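Local coordinates for prophage MuSo2, 43 kDa tail protein (PDB 3CDD) that probably serves as a structural component of the tail baseplate of a Mu-like prophage, assembling from three copies of the chain, at residues R208-K213 with G278-A283; K51-P56 with S87-S92; K185-V190 with N302-V307; Y76-V81 with S94-T99. All blocks are in the same frame, centred on the assembly; numbering follows the deposited sequence.

Contact 1: R208-K213 with G278-A283; sequences RQRFSK and GKSNMA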
loop_
_atom_site.group_PDB
_atom_site.type_symbol
_atom_site.label_atom_id
_atom_site.label_comp_id
_atom_site.label_asym_id
_atom_site.label_seq_id
_atom_site.Cartn_x
_atom_site.Cartn_y
_atom_site.Cartn_z
ATOM N N ARG A 208 -17.172 11.608 1.569
ATOM C CA ARG A 208 -16.993 10.144 1.578
ATOM C C ARG A 208 -16.972 9.607 3.016
ATOM O O ARG A 208 -17.485 8.524 3.287
ATOM C CB ARG A 208 -15.715 9.711 0.833
ATOM C CG ARG A 208 -15.813 9.757 -0.690
ATOM C CD ARG A 208 -14.429 9.658 -1.388
ATOM N NE ARG A 208 -14.479 10.124 -2.785
ATOM C CZ ARG A 208 -14.858 9.391 -3.836
ATOM N NH1 ARG A 208 -15.204 8.101 -3.689
ATOM N NH2 ARG A 208 -14.881 9.951 -5.054
ATOM N N GLN A 209 -16.411 10.388 3.934
ATOM C CA GLN A 209 -16.251 9.938 5.317
ATOM C C GLN A 209 -17.085 10.753 6.286
ATOM O O GLN A 209 -16.866 10.702 7.488
ATOM C CB GLN A 209 -14.767 9.896 5.706
ATOM C CG GLN A 209 -13.976 8.897 4.865
ATOM C CD GLN A 209 -12.474 8.947 5.112
ATOM O OE1 GLN A 209 -11.833 9.994 4.940
ATOM N NE2 GLN A 209 -11.898 7.803 5.503
ATOM N N ARG A 210 -18.058 11.486 5.738
ATOM C CA ARG A 210 -18.984 12.313 6.495
ATOM C C ARG A 210 -20.291 11.585 6.667
ATOM O O ARG A 210 -20.724 10.830 5.753
ATOM C CB ARG A 210 -19.229 13.658 5.789
ATOM C CG ARG A 210 -18.000 14.602 5.736
ATOM C CD ARG A 210 -17.539 14.991 7.097
ATOM N NE ARG A 210 -18.481 15.907 7.744
ATOM C CZ ARG A 210 -18.524 17.217 7.520
ATOM N NH1 ARG A 210 -17.672 17.777 6.669
ATOM N NH2 ARG A 210 -19.419 17.973 8.141
ATOM N N PHE A 211 -20.909 11.763 7.843
ATOM C CA PHE A 211 -22.164 11.050 8.167
ATOM C C PHE A 211 -23.140 11.985 8.851
ATOM O O PHE A 211 -22.721 12.939 9.475
ATOM C CB PHE A 211 -21.907 9.779 8.988
ATOM C CG PHE A 211 -20.999 8.790 8.293
ATOM C CD1 PHE A 211 -19.617 8.869 8.455
ATOM C CD2 PHE A 211 -21.528 7.790 7.461
ATOM C CE1 PHE A 211 -18.767 7.968 7.814
ATOM C CE2 PHE A 211 -20.684 6.905 6.812
ATOM C CZ PHE A 211 -19.296 6.991 6.981
ATOM N N SER A 212 -24.436 11.713 8.696
ATOM C CA SER A 212 -25.503 12.554 9.244
ATOM C C SER A 212 -25.726 12.312 10.726
ATOM O O SER A 212 -26.171 13.200 11.454
ATOM C CB SER A 212 -26.821 12.345 8.483
ATOM O OG SER A 212 -27.208 10.983 8.478
ATOM N N LYS A 213 -25.417 11.095 11.161
ATOM C CA LYS A 213 -25.622 10.683 12.545
ATOM C C LYS A 213 -24.576 9.654 12.965
ATOM O O LYS A 213 -24.361 8.656 12.271
ATOM C CB LYS A 213 -27.029 10.112 12.712
ATOM C CG LYS A 213 -27.498 10.042 14.175
ATOM C CD LYS A 213 -28.956 9.631 14.268
ATOM C CE LYS A 213 -29.864 10.853 14.310
ATOM N NZ LYS A 213 -31.309 10.500 14.402
ATOM N N GLY A 278 -12.320 16.883 10.042
ATOM C CA GLY A 278 -10.918 17.126 9.724
ATOM C C GLY A 278 -10.345 16.232 8.634
ATOM O O GLY A 278 -9.474 16.651 7.860
ATOM N N LYS A 279 -10.832 14.998 8.577
ATOM C CA LYS A 279 -10.381 14.014 7.599
ATOM C C LYS A 279 -11.030 14.226 6.220
ATOM O O LYS A 279 -10.617 13.618 5.222
ATOM C CB LYS A 279 -10.733 12.619 8.114
ATOM C CG LYS A 279 -9.737 11.533 7.774
ATOM C CD LYS A 279 -9.791 10.453 8.856
ATOM C CE LYS A 279 -9.862 9.059 8.253
ATOM N NZ LYS A 279 -10.382 8.085 9.253
ATOM N N SER A 280 -12.037 15.093 6.171
ATOM C CA SER A 280 -12.798 15.296 4.945
ATOM C C SER A 280 -12.495 16.629 4.272
ATOM O O SER A 280 -12.952 16.881 3.168
ATOM C CB SER A 280 -14.291 15.150 5.226
ATOM O OG SER A 280 -14.567 13.874 5.784
ATOM N N ASN A 281 -11.717 17.477 4.944
ATOM C CA ASN A 281 -11.347 18.771 4.392
ATOM C C ASN A 281 -9.830 18.928 4.335
ATOM O O ASN A 281 -9.117 18.511 5.255
ATOM C CB ASN A 281 -12.030 19.907 5.151
ATOM C CG ASN A 281 -13.541 19.832 5.072
ATOM O OD1 ASN A 281 -14.117 19.467 4.036
ATOM N ND2 ASN A 281 -14.205 20.173 6.178
HETATM N N MSE A 282 -9.331 19.449 3.220
HETATM C CA MSE A 282 -7.910 19.771 3.080
HETATM C C MSE A 282 -7.833 21.071 2.295
HETATM O O MSE A 282 -8.587 21.257 1.341
HETATM C CB MSE A 282 -7.153 18.624 2.374
HETATM C CG MSE A 282 -5.644 18.845 2.071
HETATM SE SE MSE A 282 -5.270 19.796 0.361
HETATM C CE MSE A 282 -5.597 18.358 -0.823
ATOM N N ALA A 283 -6.958 21.982 2.739
ATOM C CA ALA A 283 -6.622 23.178 1.972
ATOM C C ALA A 283 -5.145 23.506 2.215
ATOM O O ALA A 283 -4.714 23.610 3.362
ATOM C CB ALA A 283 -7.508 24.355 2.363
HETATM O O HOH W 1 -14.880 12.466 3.626
#

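Contact 2: K51-P56 with S87-S92; sequences KAFIEP and STITIS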
loop_
_atom_site.group_PDB
_atom_site.type_symbol
_atom_site.label_atom_id
_atom_site.label_comp_id
_atom_site.label_asym_id
_atom_site.label_seq_id
_atom_site.Cartn_x
_atom_site.Cartn_y
_atom_site.Cartn_z
ATOM N N LYS A 51 36.204 11.594 -7.555
ATOM C CA LYS A 51 36.003 12.985 -7.112
ATOM C C LYS A 51 35.051 13.130 -5.925
ATOM O O LYS A 51 34.323 14.131 -5.821
ATOM C CB LYS A 51 35.555 13.874 -8.298
ATOM C CG LYS A 51 36.672 14.119 -9.329
ATOM C CD LYS A 51 36.366 15.197 -10.343
ATOM C CE LYS A 51 37.676 15.681 -10.976
ATOM N NZ LYS A 51 37.504 16.406 -12.288
ATOM N N ALA A 52 35.063 12.129 -5.034
ATOM C CA ALA A 52 34.368 12.194 -3.743
ATOM C C ALA A 52 34.754 13.475 -2.997
ATOM O O ALA A 52 35.924 13.844 -2.968
ATOM C CB ALA A 52 34.691 10.957 -2.897
ATOM N N PHE A 53 33.763 14.136 -2.400
ATOM C CA PHE A 53 33.930 15.508 -1.900
ATOM C C PHE A 53 33.756 15.653 -0.385
ATOM O O PHE A 53 34.658 16.149 0.286
ATOM C CB PHE A 53 33.039 16.515 -2.677
ATOM C CG PHE A 53 31.581 16.121 -2.759
ATOM C CD1 PHE A 53 31.090 15.467 -3.884
ATOM C CD2 PHE A 53 30.696 16.425 -1.719
ATOM C CE1 PHE A 53 29.743 15.112 -3.968
ATOM C CE2 PHE A 53 29.347 16.071 -1.784
ATOM C CZ PHE A 53 28.863 15.414 -2.910
ATOM N N ILE A 54 32.615 15.225 0.154
ATOM C CA ILE A 54 32.420 15.253 1.614
ATOM C C ILE A 54 32.515 13.884 2.257
ATOM O O ILE A 54 32.191 12.861 1.647
ATOM C CB ILE A 54 31.082 15.913 2.070
ATOM C CG1 ILE A 54 29.869 15.079 1.651
ATOM C CG2 ILE A 54 30.975 17.361 1.582
ATOM C CD1 ILE A 54 28.881 14.877 2.769
ATOM N N GLU A 55 32.970 13.888 3.505
ATOM C CA GLU A 55 32.960 12.708 4.348
ATOM C C GLU A 55 31.499 12.436 4.718
ATOM O O GLU A 55 30.744 13.381 4.938
ATOM C CB GLU A 55 33.821 12.968 5.591
ATOM C CG GLU A 55 33.754 11.902 6.656
ATOM C CD GLU A 55 35.052 11.768 7.406
ATOM O OE1 GLU A 55 36.040 11.296 6.788
ATOM O OE2 GLU A 55 35.084 12.129 8.608
ATOM N N PRO A 56 31.085 11.157 4.727
ATOM C CA PRO A 56 29.700 10.847 5.080
ATOM C C PRO A 56 29.153 11.577 6.322
ATOM O O PRO A 56 29.898 11.902 7.236
ATOM C CB PRO A 56 29.732 9.337 5.319
ATOM C CG PRO A 56 30.805 8.836 4.399
ATOM C CD PRO A 56 31.845 9.941 4.363
ATOM N N SER A 87 28.898 9.875 -13.689
ATOM C CA SER A 87 28.865 11.322 -13.839
ATOM C C SER A 87 28.007 12.025 -12.766
ATOM O O SER A 87 27.610 13.171 -12.951
ATOM C CB SER A 87 28.348 11.658 -15.239
ATOM O OG SER A 87 27.059 11.115 -15.421
ATOM N N THR A 88 27.760 11.337 -11.645
ATOM C CA THR A 88 26.820 11.784 -10.612
ATOM C C THR A 88 27.316 11.354 -9.248
ATOM O O THR A 88 27.784 10.233 -9.083
ATOM C CB THR A 88 25.387 11.192 -10.807
ATOM O OG1 THR A 88 25.035 11.223 -12.193
ATOM C CG2 THR A 88 24.336 11.983 -10.039
ATOM N N ILE A 89 27.249 12.266 -8.289
ATOM C CA ILE A 89 27.317 11.904 -6.868
ATOM C C ILE A 89 26.154 12.598 -6.168
ATOM O O ILE A 89 26.009 13.830 -6.240
ATOM C CB ILE A 89 28.656 12.276 -6.178
ATOM C CG1 ILE A 89 29.834 11.583 -6.861
ATOM C CG2 ILE A 89 28.626 11.872 -4.681
ATOM C CD1 ILE A 89 31.234 12.076 -6.399
ATOM N N THR A 90 25.317 11.800 -5.515
ATOM C CA THR A 90 24.177 12.310 -4.775
ATOM C C THR A 90 24.321 11.837 -3.347
ATOM O O THR A 90 24.445 10.629 -3.094
ATOM C CB THR A 90 22.863 11.747 -5.340
ATOM O OG1 THR A 90 22.823 11.974 -6.752
ATOM C CG2 THR A 90 21.651 12.384 -4.688
ATOM N N ILE A 91 24.336 12.788 -2.420
ATOM C CA ILE A 91 24.265 12.462 -0.994
ATOM C C ILE A 91 22.995 13.078 -0.423
ATOM O O ILE A 91 22.610 14.169 -0.792
ATOM C CB ILE A 91 25.481 12.972 -0.199
ATOM C CG1 ILE A 91 25.596 14.501 -0.297
ATOM C CG2 ILE A 91 26.782 12.313 -0.687
ATOM C CD1 ILE A 91 25.886 15.158 1.032
ATOM N N SER A 92 22.293 12.341 0.416
ATOM C CA SER A 92 21.163 12.917 1.118
ATOM C C SER A 92 21.067 12.298 2.487
ATOM O O SER A 92 21.522 11.156 2.707
ATOM C CB SER A 92 19.838 12.830 0.319
ATOM O OG SER A 92 19.237 11.556 0.274
#

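Contact 3: K185-V190 with N302-V307; sequences KTKAGV and NTLVPV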
loop_
_atom_site.group_PDB
_atom_site.type_symbol
_atom_site.label_atom_id
_atom_site.label_comp_id
_atom_site.label_asym_id
_atom_site.label_seq_id
_atom_site.Cartn_x
_atom_site.Cartn_y
_atom_site.Cartn_z
ATOM N N LYS A 185 -4.750 30.888 20.004
ATOM C CA LYS A 185 -5.467 32.123 19.671
ATOM C C LYS A 185 -4.495 33.100 19.014
ATOM O O LYS A 185 -4.904 34.162 18.525
ATOM C CB LYS A 185 -6.042 32.785 20.932
ATOM C CG LYS A 185 -6.964 31.905 21.766
ATOM C CD LYS A 185 -8.166 31.467 20.964
ATOM C CE LYS A 185 -9.091 30.618 21.805
ATOM N NZ LYS A 185 -9.918 29.773 20.914
ATOM N N THR A 186 -3.208 32.745 19.043
ATOM C CA THR A 186 -2.133 33.559 18.468
ATOM C C THR A 186 -2.246 33.639 16.944
ATOM O O THR A 186 -2.441 32.629 16.253
ATOM C CB THR A 186 -0.740 33.024 18.876
ATOM O OG1 THR A 186 -0.686 32.911 20.302
ATOM C CG2 THR A 186 0.376 33.971 18.419
ATOM N N LYS A 187 -2.128 34.859 16.433
ATOM C CA LYS A 187 -2.305 35.110 15.013
ATOM C C LYS A 187 -0.961 35.091 14.287
ATOM O O LYS A 187 0.039 35.569 14.813
ATOM C CB LYS A 187 -3.060 36.424 14.800
ATOM C CG LYS A 187 -4.520 36.359 15.289
ATOM C CD LYS A 187 -5.278 37.655 15.016
ATOM C CE LYS A 187 -6.636 37.699 15.751
ATOM N NZ LYS A 187 -7.500 36.483 15.532
ATOM N N ALA A 188 -0.932 34.516 13.090
ATOM C CA ALA A 188 0.289 34.543 12.293
ATOM C C ALA A 188 0.770 35.980 12.025
ATOM O O ALA A 188 1.955 36.199 11.740
ATOM C CB ALA A 188 0.102 33.784 10.993
ATOM N N GLY A 189 -0.144 36.951 12.140
ATOM C CA GLY A 189 0.135 38.330 11.771
ATOM C C GLY A 189 0.051 38.577 10.276
ATOM O O GLY A 189 0.603 39.559 9.764
ATOM N N VAL A 190 -0.656 37.693 9.573
ATOM C CA VAL A 190 -0.757 37.760 8.127
ATOM C C VAL A 190 -2.042 37.051 7.683
ATOM O O VAL A 190 -2.529 36.142 8.364
ATOM C CB VAL A 190 0.503 37.090 7.474
ATOM C CG1 VAL A 190 0.556 35.588 7.798
ATOM C CG2 VAL A 190 0.581 37.330 5.962
ATOM N N ASN A 302 0.197 26.040 14.474
ATOM C CA ASN A 302 -0.652 26.459 15.596
ATOM C C ASN A 302 -0.683 27.971 15.734
ATOM O O ASN A 302 -0.536 28.521 16.835
ATOM C CB ASN A 302 -0.220 25.786 16.901
ATOM C CG ASN A 302 -1.333 25.735 17.922
ATOM O OD1 ASN A 302 -2.516 25.854 17.566
ATOM N ND2 ASN A 302 -0.971 25.566 19.207
ATOM N N THR A 303 -0.837 28.641 14.599
ATOM C CA THR A 303 -1.164 30.054 14.580
ATOM C C THR A 303 -2.343 30.251 13.648
ATOM O O THR A 303 -2.587 29.420 12.750
ATOM C CB THR A 303 0.022 30.970 14.155
ATOM O OG1 THR A 303 0.591 30.511 12.930
ATOM C CG2 THR A 303 1.118 31.040 15.250
ATOM N N LEU A 304 -3.085 31.332 13.875
ATOM C CA LEU A 304 -4.300 31.599 13.123
ATOM C C LEU A 304 -4.016 32.564 11.968
ATOM O O LEU A 304 -3.276 33.561 12.126
ATOM C CB LEU A 304 -5.391 32.182 14.054
ATOM C CG LEU A 304 -6.048 31.324 15.152
ATOM C CD1 LEU A 304 -6.982 32.181 15.979
ATOM C CD2 LEU A 304 -6.814 30.140 14.578
ATOM N N VAL A 305 -4.630 32.265 10.823
ATOM C CA VAL A 305 -4.421 33.025 9.597
ATOM C C VAL A 305 -5.778 33.258 8.881
ATOM O O VAL A 305 -6.469 32.301 8.541
ATOM C CB VAL A 305 -3.352 32.303 8.710
ATOM C CG1 VAL A 305 -3.898 30.997 8.128
ATOM C CG2 VAL A 305 -2.858 33.209 7.615
ATOM N N PRO A 306 -6.205 34.529 8.717
ATOM C CA PRO A 306 -7.415 34.692 7.892
ATOM C C PRO A 306 -7.227 34.145 6.468
ATOM O O PRO A 306 -6.154 34.239 5.888
ATOM C CB PRO A 306 -7.646 36.216 7.870
ATOM C CG PRO A 306 -6.951 36.737 9.085
ATOM C CD PRO A 306 -5.727 35.825 9.248
ATOM N N VAL A 307 -8.261 33.538 5.920
ATOM C CA VAL A 307 -8.152 32.968 4.574
ATOM C C VAL A 307 -9.301 33.575 3.767
ATOM O O VAL A 307 -10.453 33.481 4.180
ATOM C CB VAL A 307 -8.115 31.404 4.620
ATOM C CG1 VAL A 307 -8.179 30.761 3.215
ATOM C CG2 VAL A 307 -6.861 30.917 5.372
HETATM O O HOH W 2 -3.040 36.741 11.207
#

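Contact 4: Y76-V81 with S94-T99; sequences YVDDWV and SGRDKT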
loop_
_atom_site.group_PDB
_atom_site.type_symbol
_atom_site.label_atom_id
_atom_site.label_comp_id
_atom_site.label_asym_id
_atom_site.label_seq_id
_atom_site.Cartn_x
_atom_site.Cartn_y
_atom_site.Cartn_z
ATOM N N TYR A 76 17.826 14.335 14.859
ATOM C CA TYR A 76 18.852 13.354 14.555
ATOM C C TYR A 76 18.704 12.849 13.133
ATOM O O TYR A 76 17.609 12.782 12.602
ATOM C CB TYR A 76 18.734 12.149 15.492
ATOM C CG TYR A 76 18.763 12.510 16.942
ATOM C CD1 TYR A 76 19.975 12.674 17.612
ATOM C CD2 TYR A 76 17.579 12.690 17.650
ATOM C CE1 TYR A 76 20.007 13.021 18.964
ATOM C CE2 TYR A 76 17.599 13.020 19.004
ATOM C CZ TYR A 76 18.814 13.186 19.647
ATOM O OH TYR A 76 18.829 13.524 20.981
ATOM N N VAL A 77 19.828 12.473 12.534
ATOM C CA VAL A 77 19.828 11.828 11.242
ATOM C C VAL A 77 19.303 10.428 11.420
ATOM O O VAL A 77 19.829 9.657 12.232
ATOM C CB VAL A 77 21.257 11.773 10.641
ATOM C CG1 VAL A 77 21.264 10.961 9.354
ATOM C CG2 VAL A 77 21.759 13.185 10.383
ATOM N N ASP A 78 18.240 10.109 10.686
ATOM C CA ASP A 78 17.732 8.743 10.646
ATOM C C ASP A 78 18.520 7.950 9.633
ATOM O O ASP A 78 19.028 6.873 9.953
ATOM C CB ASP A 78 16.262 8.723 10.231
ATOM C CG ASP A 78 15.329 9.010 11.372
ATOM O OD1 ASP A 78 15.594 8.531 12.498
ATOM O OD2 ASP A 78 14.307 9.690 11.126
ATOM N N ASP A 79 18.618 8.507 8.417
ATOM C CA ASP A 79 19.161 7.827 7.248
ATOM C C ASP A 79 20.263 8.635 6.556
ATOM O O ASP A 79 20.117 9.835 6.308
ATOM C CB ASP A 79 18.047 7.513 6.217
ATOM C CG ASP A 79 17.005 6.505 6.736
ATOM O OD1 ASP A 79 16.675 6.534 7.934
ATOM O OD2 ASP A 79 16.518 5.648 5.945
ATOM N N TRP A 80 21.357 7.950 6.258
ATOM C CA TRP A 80 22.398 8.418 5.373
ATOM C C TRP A 80 22.200 7.682 4.037
ATOM O O TRP A 80 22.117 6.459 4.002
ATOM C CB TRP A 80 23.760 8.091 6.010
ATOM C CG TRP A 80 24.936 8.141 5.086
ATOM C CD1 TRP A 80 25.740 7.100 4.748
ATOM C CD2 TRP A 80 25.424 9.286 4.359
ATOM N NE1 TRP A 80 26.712 7.523 3.865
ATOM C CE2 TRP A 80 26.539 8.860 3.612
ATOM C CE3 TRP A 80 25.021 10.630 4.266
ATOM C CZ2 TRP A 80 27.282 9.733 2.789
ATOM C CZ3 TRP A 80 25.770 11.506 3.450
ATOM C CH2 TRP A 80 26.877 11.047 2.728
ATOM N N VAL A 81 22.093 8.429 2.948
ATOM C CA VAL A 81 21.611 7.860 1.674
ATOM C C VAL A 81 22.542 8.281 0.521
ATOM O O VAL A 81 22.235 9.177 -0.233
ATOM C CB VAL A 81 20.109 8.217 1.420
ATOM C CG1 VAL A 81 19.500 7.451 0.199
ATOM C CG2 VAL A 81 19.283 7.984 2.697
ATOM N N SER A 94 18.085 12.050 5.785
ATOM C CA SER A 94 16.704 12.203 6.224
ATOM C C SER A 94 16.686 12.033 7.736
ATOM O O SER A 94 17.605 11.434 8.295
ATOM C CB SER A 94 15.841 11.123 5.581
ATOM O OG SER A 94 14.468 11.439 5.665
ATOM N N GLY A 95 15.642 12.533 8.381
ATOM C CA GLY A 95 15.476 12.371 9.820
ATOM C C GLY A 95 14.238 13.081 10.325
ATOM O O GLY A 95 13.361 13.496 9.562
ATOM N N ARG A 96 14.207 13.258 11.629
ATOM C CA ARG A 96 13.040 13.773 12.341
ATOM C C ARG A 96 13.607 14.621 13.487
ATOM O O ARG A 96 14.804 14.542 13.789
ATOM C CB ARG A 96 12.239 12.590 12.888
ATOM C CG ARG A 96 11.464 11.797 11.824
ATOM C CD ARG A 96 10.915 10.462 12.330
ATOM N NE ARG A 96 11.990 9.528 12.693
ATOM C CZ ARG A 96 11.809 8.462 13.464
ATOM N NH1 ARG A 96 10.592 8.180 13.930
ATOM N NH2 ARG A 96 12.838 7.686 13.781
ATOM N N ASP A 97 12.759 15.422 14.128
ATOM C CA ASP A 97 13.199 16.176 15.296
ATOM C C ASP A 97 13.372 15.244 16.516
ATOM O O ASP A 97 13.004 14.074 16.448
ATOM C CB ASP A 97 12.322 17.444 15.512
ATOM C CG ASP A 97 11.143 17.245 16.457
ATOM O OD1 ASP A 97 10.954 16.156 17.070
ATOM O OD2 ASP A 97 10.403 18.249 16.597
ATOM N N LYS A 98 13.970 15.751 17.596
ATOM C CA LYS A 98 14.308 14.949 18.794
ATOM C C LYS A 98 13.178 14.079 19.345
ATOM O O LYS A 98 13.433 12.978 19.851
ATOM C CB LYS A 98 14.810 15.859 19.929
ATOM C CG LYS A 98 16.200 16.430 19.724
ATOM C CD LYS A 98 16.572 17.418 20.836
ATOM C CE LYS A 98 16.559 16.731 22.186
ATOM N NZ LYS A 98 17.331 17.495 23.223
ATOM N N THR A 99 11.938 14.569 19.255
ATOM C CA THR A 99 10.782 13.840 19.809
ATOM C C THR A 99 10.552 12.485 19.129
ATOM O O THR A 99 9.751 11.681 19.599
ATOM C CB THR A 99 9.483 14.674 19.798
ATOM O OG1 THR A 99 9.157 15.055 18.454
ATOM C CG2 THR A 99 9.620 15.928 20.681
HETATM O O HOH W 3 15.483 11.152 13.707
#

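Contact 1: R208-K213 with G278-A283
Arg210 meets Ser280 with the aliphatic middle of its side chain rather than with its charged end. In one of the two modelled serine conformers, to which all OG distances here refer, Arg210 CD lies 3.4 Å from Ser280 OG, and Arg210 CG is 3.5 Å from that same oxygen, so carbon rather than nitrogen covers the hydroxyl. Successive bends at chi2 (-62°) and chi3 (-71°) fold the arginine chain past the serine. Its guanidinium is thereby carried on to Glu245 and Asp243, with which NH2 forms salt bridges, while the side chain also rests on Ser276 and Ile277 of helix 262-278.

Gln209 and Lys279 form the more exposed half of the contact, and their side chains cross obliquely. The glutamine is extended beyond CG, which sets its amide across the lysine chain: Gln209 NE2 approaches Lys279 CE at 3.6 Å, and Gln209 OE1 lies 3.8 Å from Lys279 CG. The lysine methylenes therefore do the touching, and no hydrogen bond links the two segments directly.

A water supplies the polar connection. It accepts from Gln209 N and donates to Ser280 OG; both distances are 2.6 Å, which for Gln209 N is short enough to leave the water's position doubtful. In this conformer OG lies beside its own backbone N (chi1 -57°) and also bonds to Ser276 O.

These features describe a helix-to-strand junction: the turn between helix 262-278 and strand 281-288 packs against the loop leaving strand 200-206, the antiparallel partner of strand 281-288.

Contact 2: K51-P56 with S87-S92
Phe53 and Ile54 pack over Ile89 and Ile91, so that the loop between strands 34-42 and 62-67 covers one face of strand 88-97 in the N-terminal GpP-like region, which is probably barrel-like. Both isoleucines of the strand direct their CB toward the loop, whereas that of the intervening Thr90 points away.

No hydrogen bond crosses between the segments, and the side-chain contacts are apolar. The aromatic part belongs to Phe53, whose CE1 is 3.5 Å from Ile89 CG2. That methyl approaches obliquely, the two side chains running antiparallel alongside each other. Ile91 CG1 instead sits at the ring edge, 4.3 Å from Phe53 CZ. Tyr41 also meets the phenylalanine ring, with the planes at about 45°.

Against the loop backbone, the other branch of Ile89 does the work: its CD1 lies 3.8 Å from Lys51 O. Ile311 of the third subunit packs on both Ala52 and Ile89, bringing the contact into the trimer interface.

The purely aliphatic part joins Ile54 and Ile91, tip to tip. Placing CG1 between backbone N and carbonyl carbon (chi1 67° and 60°) turns each CG1-CD1 arm toward the other, and the terminal methyls, Ile54 CD1 and Ile91 CD1, close to 3.5 Å.

Contact 3: K185-V190 with N302-V307
Leu304 and Lys187 form a single beta bridge, by which the loop leading to strand 192-193 joins strand 304-309; farther along, these two strands pair in parallel. Two backbone bonds define the bridge. Leu304 N donates to Thr186 O at 2.8 Å, with the donor in the carbonyl plane, and Ala188 N donates to Leu304 O at 2.7 Å with an almost straight N-H...O angle of 170°. The touching parts diverge by 58°, in keeping with an isolated bridge.

From its CB outward, the leucine side chain runs back along the loop. Leu304 CB is 3.7 Å from Thr186 O, the oxygen already held by its own N-H. Leu304 CG remains near that carbonyl, at 4.0 Å. The chain is extended at chi2 (175°), which sends CD1 on to the preceding residue, where it lies 3.8 Å from Lys185 O. The side chain also packs on Leu319 of strand 317-328.

Beyond the bridge, Val190 and Val305 lie side by side and point the same way, with 4.2 Å between Val190 CG1 and Val305 CG2. A water bonded to Val190 O reaches Leu304 O only weakly, and Gly189 N weakly as well. The hydroxyl of Thr303 bonds to Asn300 O, and Thr303 OG1 stands 3.8 Å from Ala188 CB.

Contact 4: Y76-V81 with S94-T99
Asp78 and Arg96 bring two flat groups together side-on: the carboxylate lies at the guanidinium edge, with the planes 43° apart. Arg96 NE donates to Asp78 OD2 at 2.8 Å and Arg96 NH2 to Asp78 OD1 at 3.2 Å, one nitrogen for each oxygen, both received on the syn side. OD1 lies within 1° of the guanidinium plane, whereas OD2 is tilted from it. This two-point salt bridge should restrict rotation of both groups. Arg96 NH2 also pairs with Asp104. The Tyr76 ring is met obliquely by Lys98, whose CG comes to 3.8 Å from Tyr76 CE2.

The strands behind these side chains are the two arms of the hairpin 70-84 and 88-97, interrupted by a classic beta bulge. Asp78 and Asp79 are two residues opposite the single Ser94, and Ser94 O accepts from Asp78 N (2.8 Å) and Asp79 N (3.1 Å). The first donor lies in the carbonyl plane and the second 40° out of it. Ser94 N returns a bond to Asp79 O, and at the far end Tyr76 N reaches Arg96 O at 3.2 Å.

Asp79 turns its carboxylate to the third subunit, where Arg204 and Arg208 form salt bridges with it and Ser206 a hydrogen bond. At the last residue of strand 88-97, Asp97 OD1 accepts from Thr99 N at 2.9 Å, a capping bond ahead of helix 100-104.

From the N terminus, contact 2 opens at 51-56 and contact 4 at 76-81; contact 2 then closes at 87-92 and contact 4 at 94-99, so the two loops cross. Both use strand 88-97 in the N-terminal domain, and they touch where Ser92 O and Val81 N, 2.8 Å apart, probably form a hydrogen bond. Farther on, contact 3 opens at 185-190 and closes at 302-307, enclosing contact 1, which joins 208-213 to 278-283. This nested pair ties the loop before strand 192-193 and the loop after strand 200-206 to strands 304-309 and 281-288. Contacts 1 and 4 are about 33 Å apart between centres within a chain, yet Arg208 and Asp79 pair between neighbouring subunits.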